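HD domain protein (PDB 4LRL) probably hydrolyses deoxyribonucleoside triphosphates, as a nickel-containing HD-domain tetramer under allosteric control that binds dGTP and dTTP. Local coordinates at residues V64-R69 and E316-D321; I156-I161 and K182-I187; A251-I256 and T424-V429. All blocks are in the same frame, centred on the assembly; numbering follows the deposited sequence.

Contact 1 (V64-R69 and E316-D321); sequences VQRLRR and EYLKLD. With DGT (2'-deoxyguanosine-5'-triphosphate), chain O.
Arg66 and Arg69 of the segment 64-69 reach the segment 316-321 in different ways. Arg69 meets Asp321 in a salt bridge: NE lies 3.1 Å from OD1 of Asp321, with an N-H...O angle of 150°. OD1 falls in the guanidinium plane of Arg69, yet is itself met from above its carboxylate plane; the two flat groups are turned 79° apart. Asp321 divides its carboxylate, OD1 taking Arg69 and OD2 capping the next helix at Val324 N; Arg69 in turn has a second partner, NH1 bonding Leu348 O of the second subunit. Arg66 crosses Leu318 at about a right angle. Its CG sits between the backbone N and the carbonyl carbon (chi1 64°), and Arg66 CD comes to 3.2 Å from Leu318 O. Leu318 CD2 covers one guanidinium face near the rim, and at the edge Arg66 NH2 is 2.8 Å from Leu320 O.

The short helix 62-65 and the 3-10 turn 66-68 thus back onto the end of helix 314-318, while their other side builds a nucleotide site. There Gln65 NE2 donates to O6 of dGTP (3.1 Å, nearly straight), and Arg68 NH2 donates to the same O6 at 3.0 Å. Arg68 NE in turn bonds Gln65 OE1, so the two readers of the guanine brace each other. Arg350 and Lys354 of the second subunit also bind this dGTP, placing the site between subunits.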
loop_
_atom_site.group_PDB
_atom_site.type_symbol
_atom_site.label_atom_id
_atom_site.label_comp_id
_atom_site.label_asym_id
_atom_site.label_seq_id
_atom_site.Cartn_x
_atom_site.Cartn_y
_atom_site.Cartn_z
ATOM N N VAL C 64 -17.584 -19.803 -19.171
ATOM C CA VAL C 64 -16.644 -18.981 -18.419
ATOM C C VAL C 64 -17.319 -17.660 -18.029
ATOM O O VAL C 64 -17.145 -17.186 -16.912
ATOM C CB VAL C 64 -15.331 -18.740 -19.202
ATOM C CG1 VAL C 64 -14.416 -17.750 -18.480
ATOM C CG2 VAL C 64 -14.584 -20.059 -19.402
ATOM N N GLN C 65 -18.107 -17.095 -18.938
ATOM C CA GLN C 65 -18.786 -15.827 -18.696
ATOM C C GLN C 65 -19.721 -15.851 -17.488
ATOM O O GLN C 65 -19.872 -14.836 -16.802
ATOM C CB GLN C 65 -19.568 -15.377 -19.932
ATOM C CG GLN C 65 -18.684 -14.874 -21.060
ATOM C CD GLN C 65 -17.871 -13.645 -20.683
ATOM O OE1 GLN C 65 -18.413 -12.652 -20.200
ATOM N NE2 GLN C 65 -16.568 -13.702 -20.928
ATOM N N ARG C 66 -20.345 -17.001 -17.231
ATOM C CA ARG C 66 -21.330 -17.088 -16.157
ATOM C C ARG C 66 -20.667 -17.069 -14.775
ATOM O O ARG C 66 -21.323 -16.820 -13.759
ATOM C CB ARG C 66 -22.265 -18.296 -16.346
ATOM C CG ARG C 66 -21.605 -19.647 -16.267
ATOM C CD ARG C 66 -22.505 -20.650 -15.564
ATOM N NE ARG C 66 -21.675 -21.587 -14.818
ATOM C CZ ARG C 66 -22.053 -22.301 -13.760
ATOM N NH1 ARG C 66 -21.157 -23.097 -13.196
ATOM N NH2 ARG C 66 -23.296 -22.237 -13.268
ATOM N N LEU C 67 -19.358 -17.298 -14.748
ATOM C CA LEU C 67 -18.585 -17.139 -13.525
ATOM C C LEU C 67 -18.586 -15.685 -13.013
ATOM O O LEU C 67 -18.287 -15.452 -11.855
ATOM C CB LEU C 67 -17.162 -17.682 -13.699
ATOM C CG LEU C 67 -17.010 -19.160 -14.085
ATOM C CD1 LEU C 67 -15.534 -19.590 -14.142
ATOM C CD2 LEU C 67 -17.818 -20.098 -13.164
ATOM N N ARG C 68 -18.938 -14.718 -13.861
ATOM C CA ARG C 68 -19.148 -13.334 -13.400
ATOM C C ARG C 68 -20.286 -13.240 -12.404
ATOM O O ARG C 68 -20.273 -12.390 -11.516
ATOM C CB ARG C 68 -19.458 -12.394 -14.561
ATOM C CG ARG C 68 -18.290 -12.120 -15.481
ATOM C CD ARG C 68 -18.817 -11.492 -16.759
ATOM N NE ARG C 68 -17.770 -11.095 -17.693
ATOM C CZ ARG C 68 -17.071 -9.968 -17.612
ATOM N NH1 ARG C 68 -17.278 -9.122 -16.610
ATOM N NH2 ARG C 68 -16.149 -9.696 -18.532
ATOM N N ARG C 69 -21.272 -14.122 -12.568
ATOM C CA ARG C 69 -22.494 -14.096 -11.775
ATOM C C ARG C 69 -22.414 -14.988 -10.527
ATOM O O ARG C 69 -23.435 -15.313 -9.914
ATOM C CB ARG C 69 -23.689 -14.458 -12.664
ATOM C CG ARG C 69 -23.856 -13.505 -13.846
ATOM C CD ARG C 69 -25.146 -13.715 -14.619
ATOM N NE ARG C 69 -25.203 -15.010 -15.293
ATOM C CZ ARG C 69 -24.632 -15.282 -16.464
ATOM N NH1 ARG C 69 -23.940 -14.356 -17.122
ATOM N NH2 ARG C 69 -24.754 -16.496 -16.978
ATOM N N GLU C 316 -29.102 -27.560 -17.171
ATOM C CA GLU C 316 -29.887 -27.063 -16.042
ATOM C C GLU C 316 -28.992 -26.498 -14.956
ATOM O O GLU C 316 -29.337 -25.503 -14.298
ATOM C CB GLU C 316 -30.783 -28.167 -15.480
ATOM C CG GLU C 316 -32.086 -28.340 -16.263
ATOM C CD GLU C 316 -32.707 -29.715 -16.099
ATOM O OE1 GLU C 316 -32.121 -30.563 -15.393
ATOM O OE2 GLU C 316 -33.786 -29.951 -16.685
ATOM N N TYR C 317 -27.842 -27.135 -14.768
ATOM C CA TYR C 317 -26.864 -26.675 -13.794
ATOM C C TYR C 317 -26.252 -25.332 -14.207
ATOM O O TYR C 317 -26.180 -24.413 -13.400
ATOM C CB TYR C 317 -25.775 -27.726 -13.603
ATOM C CG TYR C 317 -24.733 -27.373 -12.564
ATOM C CD1 TYR C 317 -24.923 -27.684 -11.221
ATOM C CD2 TYR C 317 -23.536 -26.750 -12.935
ATOM C CE1 TYR C 317 -23.955 -27.364 -10.269
ATOM C CE2 TYR C 317 -22.562 -26.443 -12.004
ATOM C CZ TYR C 317 -22.771 -26.747 -10.677
ATOM O OH TYR C 317 -21.792 -26.438 -9.764
ATOM N N LEU C 318 -25.847 -25.242 -15.477
ATOM C CA LEU C 318 -25.197 -24.054 -16.039
ATOM C C LEU C 318 -26.041 -22.780 -15.970
ATOM O O LEU C 318 -25.516 -21.671 -16.086
ATOM C CB LEU C 318 -24.774 -24.315 -17.485
ATOM C CG LEU C 318 -23.619 -25.294 -17.726
ATOM C CD1 LEU C 318 -23.548 -25.676 -19.195
ATOM C CD2 LEU C 318 -22.286 -24.708 -17.253
ATOM N N LYS C 319 -27.345 -22.943 -15.784
ATOM C CA LYS C 319 -28.253 -21.809 -15.711
ATOM C C LYS C 319 -28.206 -21.182 -14.333
ATOM O O LYS C 319 -28.745 -20.092 -14.131
ATOM C CB LYS C 319 -29.690 -22.253 -16.008
ATOM C CG LYS C 319 -30.012 -22.431 -17.488
ATOM C CD LYS C 319 -31.396 -23.017 -17.656
ATOM C CE LYS C 319 -31.799 -23.112 -19.123
ATOM N NZ LYS C 319 -32.945 -24.060 -19.285
ATOM N N LEU C 320 -27.579 -21.880 -13.389
ATOM C CA LEU C 320 -27.566 -21.451 -11.999
ATOM C C LEU C 320 -26.443 -20.476 -11.671
ATOM O O LEU C 320 -25.305 -20.668 -12.103
ATOM C CB LEU C 320 -27.462 -22.653 -11.073
ATOM C CG LEU C 320 -28.663 -23.578 -10.917
ATOM C CD1 LEU C 320 -28.296 -24.614 -9.880
ATOM C CD2 LEU C 320 -29.929 -22.818 -10.506
ATOM N N ASP C 321 -26.786 -19.440 -10.902
ATOM C CA ASP C 321 -25.828 -18.453 -10.377
ATOM C C ASP C 321 -26.384 -17.829 -9.089
ATOM O O ASP C 321 -27.473 -18.195 -8.665
ATOM C CB ASP C 321 -25.505 -17.387 -11.430
ATOM C CG ASP C 321 -26.741 -16.654 -11.939
ATOM O OD1 ASP C 321 -26.847 -16.456 -13.169
ATOM O OD2 ASP C 321 -27.604 -16.273 -11.118
HETATM P PG DGT O . -12.198 -6.629 -30.224
HETATM O O1G DGT O . -13.058 -7.122 -31.370
HETATM O O2G DGT O . -11.712 -7.711 -29.286
HETATM O O3G DGT O . -11.130 -5.648 -30.667
HETATM O O3B DGT O . -13.233 -5.782 -29.321
HETATM P PB DGT O . -12.724 -4.636 -28.308
HETATM O O1B DGT O . -11.277 -4.875 -27.967
HETATM O O2B DGT O . -13.146 -3.296 -28.869
HETATM O O3A DGT O . -13.659 -4.899 -27.012
HETATM P PA DGT O . -13.663 -6.256 -26.145
HETATM O O1A DGT O . -12.616 -7.217 -26.613
HETATM O O2A DGT O . -15.086 -6.740 -26.031
HETATM O "O5'" DGT O . -13.211 -5.702 -24.702
HETATM C "C5'" DGT O . -12.153 -4.748 -24.585
HETATM C "C4'" DGT O . -11.835 -4.480 -23.120
HETATM O "O4'" DGT O . -12.692 -5.245 -22.274
HETATM C "C3'" DGT O . -10.409 -4.895 -22.788
HETATM O "O3'" DGT O . -9.753 -3.817 -22.099
HETATM C "C2'" DGT O . -10.531 -6.112 -21.886
HETATM C "C1'" DGT O . -11.913 -5.918 -21.282
HETATM N N9 DGT O . -12.600 -7.167 -20.861
HETATM C C8 DGT O . -12.958 -7.452 -19.599
HETATM N N7 DGT O . -13.586 -8.649 -19.515
HETATM C C5 DGT O . -13.636 -9.146 -20.756
HETATM C C6 DGT O . -14.166 -10.377 -21.372
HETATM O O6 DGT O . -14.732 -11.236 -20.662
HETATM N N1 DGT O . -14.020 -10.524 -22.697
HETATM C C2 DGT O . -13.416 -9.596 -23.473
HETATM N N2 DGT O . -13.306 -9.817 -24.802
HETATM N N3 DGT O . -12.908 -8.438 -22.970
HETATM C C4 DGT O . -12.987 -8.169 -21.642
#

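Contact 2 (I156-I161 and K182-I187); sequences ITVQII and KVASVI
Ile161 and Ile187 meet tip to tip, with CD1 of Ile161 3.6 Å from CD1 of Ile187, the closest approach between the two segments. The same Ile161 CD1 lies 3.9 Å from Val183 CG1, where the two side chains cross at about a right angle. The other branch of Ile161 has a separate target: CG2, anti to the backbone N while CG1 lies beside it (chi1 -71°), packs 4.0 Å from Ala184 CB. That methyl also receives Val158 CG1, likewise at 4.0 Å, so Ala184 is touched by two branched side chains. Thr157 adds its methyl, CG2 being 4.1 Å from Ile187 CD1, while its hydroxyl is bonded to His153 O within its own helix.

No hydrogen bond crosses the interface; it is an apolar seam between two antiparallel helical segments, whose axes approach to 9.2 Å and run at 168° to each other. The small Ala184 lies where the backbones come nearest, its CA 5.3 Å from Val158 CA. On the opposite flank of the second helix, Ser185 OG donates to Lys182 O, a carbonyl that also accepts from Val186 N.

Both helices belong to the HD domain, and the side chain of Thr157 is about 10 Å from the bound nickel ion. Outward from the seam, Val183 and Val186 rest on helix 124-133, and Val186 also on helix 194-200, whereas Ile156 and Ile160 pack against helix 314-318.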
loop_
_atom_site.group_PDB
_atom_site.type_symbol
_atom_site.label_atom_id
_atom_site.label_comp_id
_atom_site.label_asym_id
_atom_site.label_seq_id
_atom_site.Cartn_x
_atom_site.Cartn_y
_atom_site.Cartn_z
ATOM N N ILE C 156 -18.200 -31.754 -12.476
ATOM C CA ILE C 156 -18.887 -30.863 -13.408
ATOM C C ILE C 156 -17.924 -30.105 -14.320
ATOM O O ILE C 156 -18.195 -29.944 -15.511
ATOM C CB ILE C 156 -19.844 -29.913 -12.672
ATOM C CG1 ILE C 156 -21.009 -30.725 -12.097
ATOM C CG2 ILE C 156 -20.361 -28.827 -13.609
ATOM C CD1 ILE C 156 -21.622 -30.128 -10.857
ATOM N N THR C 157 -16.802 -29.659 -13.761
ATOM C CA THR C 157 -15.731 -29.062 -14.544
ATOM C C THR C 157 -15.316 -29.993 -15.683
ATOM O O THR C 157 -15.258 -29.565 -16.836
ATOM C CB THR C 157 -14.502 -28.730 -13.669
ATOM O OG1 THR C 157 -14.869 -27.745 -12.706
ATOM C CG2 THR C 157 -13.365 -28.175 -14.512
ATOM N N VAL C 158 -15.045 -31.257 -15.349
ATOM C CA VAL C 158 -14.633 -32.252 -16.333
ATOM C C VAL C 158 -15.732 -32.439 -17.371
ATOM O O VAL C 158 -15.451 -32.514 -18.568
ATOM C CB VAL C 158 -14.259 -33.608 -15.661
ATOM C CG1 VAL C 158 -14.079 -34.724 -16.704
ATOM C CG2 VAL C 158 -13.006 -33.446 -14.810
ATOM N N GLN C 159 -16.977 -32.497 -16.904
ATOM C CA GLN C 159 -18.143 -32.554 -17.785
ATOM C C GLN C 159 -18.166 -31.402 -18.792
ATOM O O GLN C 159 -18.370 -31.627 -19.979
ATOM C CB GLN C 159 -19.440 -32.519 -16.974
ATOM C CG GLN C 159 -19.875 -33.839 -16.380
ATOM C CD GLN C 159 -21.223 -33.734 -15.686
ATOM O OE1 GLN C 159 -22.139 -33.062 -16.170
ATOM N NE2 GLN C 159 -21.352 -34.399 -14.544
ATOM N N ILE C 160 -17.958 -30.178 -18.311
ATOM C CA ILE C 160 -18.027 -28.988 -19.162
ATOM C C ILE C 160 -16.934 -29.025 -20.234
ATOM O O ILE C 160 -17.129 -28.588 -21.377
ATOM C CB ILE C 160 -17.911 -27.698 -18.320
ATOM C CG1 ILE C 160 -19.153 -27.533 -17.434
ATOM C CG2 ILE C 160 -17.704 -26.466 -19.219
ATOM C CD1 ILE C 160 -18.933 -26.648 -16.240
ATOM N N ILE C 161 -15.791 -29.567 -19.849
ATOM C CA ILE C 161 -14.654 -29.660 -20.735
ATOM C C ILE C 161 -14.868 -30.754 -21.769
ATOM O O ILE C 161 -14.517 -30.580 -22.933
ATOM C CB ILE C 161 -13.355 -29.910 -19.942
ATOM C CG1 ILE C 161 -12.971 -28.652 -19.157
ATOM C CG2 ILE C 161 -12.217 -30.352 -20.874
ATOM C CD1 ILE C 161 -11.905 -28.876 -18.106
ATOM N N LYS C 182 -7.375 -34.245 -22.519
ATOM C CA LYS C 182 -6.099 -33.815 -21.941
ATOM C C LYS C 182 -6.257 -32.639 -20.967
ATOM O O LYS C 182 -5.691 -32.664 -19.874
ATOM C CB LYS C 182 -5.084 -33.491 -23.042
ATOM C CG LYS C 182 -4.725 -34.682 -23.932
ATOM C CD LYS C 182 -3.566 -34.363 -24.867
ATOM C CE LYS C 182 -2.987 -35.639 -25.448
ATOM N NZ LYS C 182 -1.905 -35.386 -26.451
ATOM N N VAL C 183 -7.031 -31.620 -21.341
ATOM C CA VAL C 183 -7.293 -30.492 -20.428
ATOM C C VAL C 183 -7.933 -30.976 -19.112
ATOM O O VAL C 183 -7.542 -30.547 -18.025
ATOM C CB VAL C 183 -8.169 -29.392 -21.088
ATOM C CG1 VAL C 183 -8.573 -28.325 -20.074
ATOM C CG2 VAL C 183 -7.441 -28.754 -22.260
ATOM N N ALA C 184 -8.899 -31.884 -19.232
ATOM C CA ALA C 184 -9.620 -32.420 -18.086
ATOM C C ALA C 184 -8.700 -33.223 -17.177
ATOM O O ALA C 184 -8.819 -33.148 -15.952
ATOM C CB ALA C 184 -10.800 -33.272 -18.554
ATOM N N SER C 185 -7.776 -33.972 -17.784
ATOM C CA SER C 185 -6.794 -34.780 -17.058
ATOM C C SER C 185 -5.805 -33.970 -16.218
ATOM O O SER C 185 -5.247 -34.493 -15.245
ATOM C CB SER C 185 -6.026 -35.691 -18.027
ATOM O OG SER C 185 -5.131 -34.956 -18.848
ATOM N N VAL C 186 -5.579 -32.712 -16.591
ATOM C CA VAL C 186 -4.726 -31.828 -15.796
ATOM C C VAL C 186 -5.440 -31.510 -14.494
ATOM O O VAL C 186 -4.835 -31.524 -13.425
ATOM C CB VAL C 186 -4.364 -30.501 -16.531
ATOM C CG1 VAL C 186 -3.530 -29.594 -15.624
ATOM C CG2 VAL C 186 -3.603 -30.779 -17.802
ATOM N N ILE C 187 -6.734 -31.234 -14.606
ATOM C CA ILE C 187 -7.567 -30.885 -13.466
ATOM C C ILE C 187 -7.785 -32.086 -12.543
ATOM O O ILE C 187 -7.772 -31.941 -11.326
ATOM C CB ILE C 187 -8.902 -30.238 -13.940
ATOM C CG1 ILE C 187 -8.629 -28.806 -14.404
ATOM C CG2 ILE C 187 -9.941 -30.212 -12.830
ATOM C CD1 ILE C 187 -9.426 -28.392 -15.594
#

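Contact 3 (A251-I256 and T424-V429); sequences AVEDYI and TVSPLV
Glu253 and Ser426 join helix 249-267 to the N-cap of helix 427-434, both within the HD-associated region. From Ser426 the hydroxyl donates to Glu253 OE2, OG to OE2 2.6 Å, approaching on the anti side and 26° out of the carboxylate plane. The glutamate chain runs extended beyond CG, which carries the carboxylate across to the cap. Its other oxygen, OE1, is held by His250 ND1 one turn earlier, so bonds to both oxygens limit rotation of the group. Along the shaft, Glu253 CG lies 3.9 Å from Val429 CG2, and OE1 passes 4.2 Å from Leu428 CD2. Gln265 and Gln261 of the third subunit pack on Glu253 and Leu428 respectively, which brings the contact to a subunit boundary.

Three residues on, Ile256 faces the same helix start, its CB 4.2 Å from Val429 CG2. That one methyl therefore touches both Glu253 and Ile256, while Leu422 covers Ile256 and Val429 from the preceding short helix. The serine hydroxyl has a double role: with OG anti to the backbone N of Ser426 (chi1 172°), it donates a hydrogen bond to Glu253, and Ser426 OG also accepts from Val429 N at 3.3 Å, with an N-H...O angle of 160°.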
loop_
_atom_site.group_PDB
_atom_site.type_symbol
_atom_site.label_atom_id
_atom_site.label_comp_id
_atom_site.label_asym_id
_atom_site.label_seq_id
_atom_site.Cartn_x
_atom_site.Cartn_y
_atom_site.Cartn_z
ATOM N N ALA C 251 10.566 -16.137 1.198
ATOM C CA ALA C 251 9.411 -15.810 0.372
ATOM C C ALA C 251 8.392 -16.954 0.350
ATOM O O ALA C 251 7.191 -16.713 0.335
ATOM C CB ALA C 251 9.842 -15.463 -1.026
ATOM N N VAL C 252 8.868 -18.197 0.342
ATOM C CA VAL C 252 7.979 -19.346 0.446
ATOM C C VAL C 252 7.334 -19.358 1.840
ATOM O O VAL C 252 6.135 -19.593 1.966
ATOM C CB VAL C 252 8.713 -20.678 0.122
ATOM C CG1 VAL C 252 7.806 -21.882 0.388
ATOM C CG2 VAL C 252 9.191 -20.673 -1.330
ATOM N N GLU C 253 8.131 -19.069 2.865
ATOM C CA GLU C 253 7.627 -18.892 4.226
ATOM C C GLU C 253 6.485 -17.891 4.324
ATOM O O GLU C 253 5.464 -18.185 4.950
ATOM C CB GLU C 253 8.729 -18.415 5.155
ATOM C CG GLU C 253 9.676 -19.482 5.629
ATOM C CD GLU C 253 10.652 -18.944 6.661
ATOM O OE1 GLU C 253 10.781 -17.704 6.788
ATOM O OE2 GLU C 253 11.284 -19.769 7.347
ATOM N N ASP C 254 6.673 -16.714 3.714
ATOM C CA ASP C 254 5.657 -15.659 3.675
ATOM C C ASP C 254 4.387 -16.123 2.988
ATOM O O ASP C 254 3.297 -15.663 3.320
ATOM C CB ASP C 254 6.170 -14.419 2.945
ATOM C CG ASP C 254 7.405 -13.829 3.586
ATOM O OD1 ASP C 254 8.233 -13.258 2.845
ATOM O OD2 ASP C 254 7.554 -13.936 4.822
ATOM N N TYR C 255 4.520 -17.019 2.015
ATOM C CA TYR C 255 3.340 -17.583 1.396
ATOM C C TYR C 255 2.566 -18.425 2.429
ATOM O O TYR C 255 1.355 -18.271 2.565
ATOM C CB TYR C 255 3.692 -18.384 0.141
ATOM C CG TYR C 255 2.638 -19.397 -0.210
ATOM C CD1 TYR C 255 1.444 -19.001 -0.807
ATOM C CD2 TYR C 255 2.831 -20.755 0.066
ATOM C CE1 TYR C 255 0.468 -19.928 -1.124
ATOM C CE2 TYR C 255 1.854 -21.702 -0.243
ATOM C CZ TYR C 255 0.677 -21.281 -0.839
ATOM O OH TYR C 255 -0.299 -22.190 -1.150
ATOM N N ILE C 256 3.266 -19.279 3.175
ATOM C CA ILE C 256 2.612 -20.093 4.207
ATOM C C ILE C 256 1.993 -19.226 5.315
ATOM O O ILE C 256 0.896 -19.485 5.779
ATOM C CB ILE C 256 3.563 -21.168 4.800
ATOM C CG1 ILE C 256 3.984 -22.167 3.714
ATOM C CG2 ILE C 256 2.902 -21.899 5.972
ATOM C CD1 ILE C 256 2.847 -23.054 3.194
ATOM N N THR C 424 11.038 -28.899 7.014
ATOM C CA THR C 424 12.354 -29.421 7.388
ATOM C C THR C 424 13.392 -28.321 7.680
ATOM O O THR C 424 14.127 -28.410 8.662
ATOM C CB THR C 424 12.844 -30.392 6.293
ATOM O OG1 THR C 424 12.344 -31.702 6.577
ATOM C CG2 THR C 424 14.360 -30.432 6.177
ATOM N N VAL C 425 13.439 -27.285 6.853
ATOM C CA VAL C 425 14.435 -26.235 7.046
ATOM C C VAL C 425 13.844 -24.912 7.516
ATOM O O VAL C 425 14.551 -23.910 7.565
ATOM C CB VAL C 425 15.312 -26.004 5.788
ATOM C CG1 VAL C 425 16.263 -27.196 5.564
ATOM C CG2 VAL C 425 14.448 -25.760 4.570
ATOM N N SER C 426 12.555 -24.915 7.861
ATOM C CA SER C 426 11.898 -23.717 8.374
ATOM C C SER C 426 11.122 -23.993 9.655
ATOM O O SER C 426 10.056 -24.610 9.620
ATOM C CB SER C 426 10.979 -23.092 7.328
ATOM O OG SER C 426 10.225 -22.044 7.907
ATOM N N PRO C 427 11.665 -23.536 10.795
ATOM C CA PRO C 427 11.029 -23.641 12.096
ATOM C C PRO C 427 9.655 -22.963 12.144
ATOM O O PRO C 427 8.742 -23.473 12.805
ATOM C CB PRO C 427 12.010 -22.906 13.008
ATOM C CG PRO C 427 13.319 -23.078 12.350
ATOM C CD PRO C 427 13.033 -22.999 10.900
ATOM N N LEU C 428 9.515 -21.833 11.451
ATOM C CA LEU C 428 8.270 -21.073 11.468
ATOM C C LEU C 428 7.160 -21.855 10.774
ATOM O O LEU C 428 6.023 -21.899 11.249
ATOM C CB LEU C 428 8.472 -19.714 10.795
ATOM C CG LEU C 428 7.262 -18.833 10.483
ATOM C CD1 LEU C 428 6.620 -18.287 11.753
ATOM C CD2 LEU C 428 7.704 -17.693 9.583
ATOM N N VAL C 429 7.513 -22.477 9.657
ATOM C CA VAL C 429 6.580 -23.293 8.889
ATOM C C VAL C 429 6.238 -24.576 9.642
ATOM O O VAL C 429 5.085 -25.008 9.650
ATOM C CB VAL C 429 7.110 -23.558 7.461
ATOM C CG1 VAL C 429 6.277 -24.610 6.739
ATOM C CG2 VAL C 429 7.125 -22.247 6.672
#

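In the fold
Contacts 1 and 2 adjoin, their centres 17 Å apart, and contact 2 is nested in the chain loop that contact 1 closes. Helix 314-318 is the bridge: Tyr317 CZ lies 3.6 Å from Ile156 CD1, and Leu318 CD2 lies 4.0 Å from Ile160 CD1. This helix packs on both the dGTP-binding segment 64-69 and helix 153-162 of the HD domain, so the nucleotide pocket and the metal-site domain are joined through it. Contact 3 lies on the opposite side of the chain's centre from contact 1, their centres 38 Å apart. It follows contact 2 in series, 32 Å between centres, and its segments alternate with those of contact 1. Contacts 1 and 3 face different neighbouring subunits.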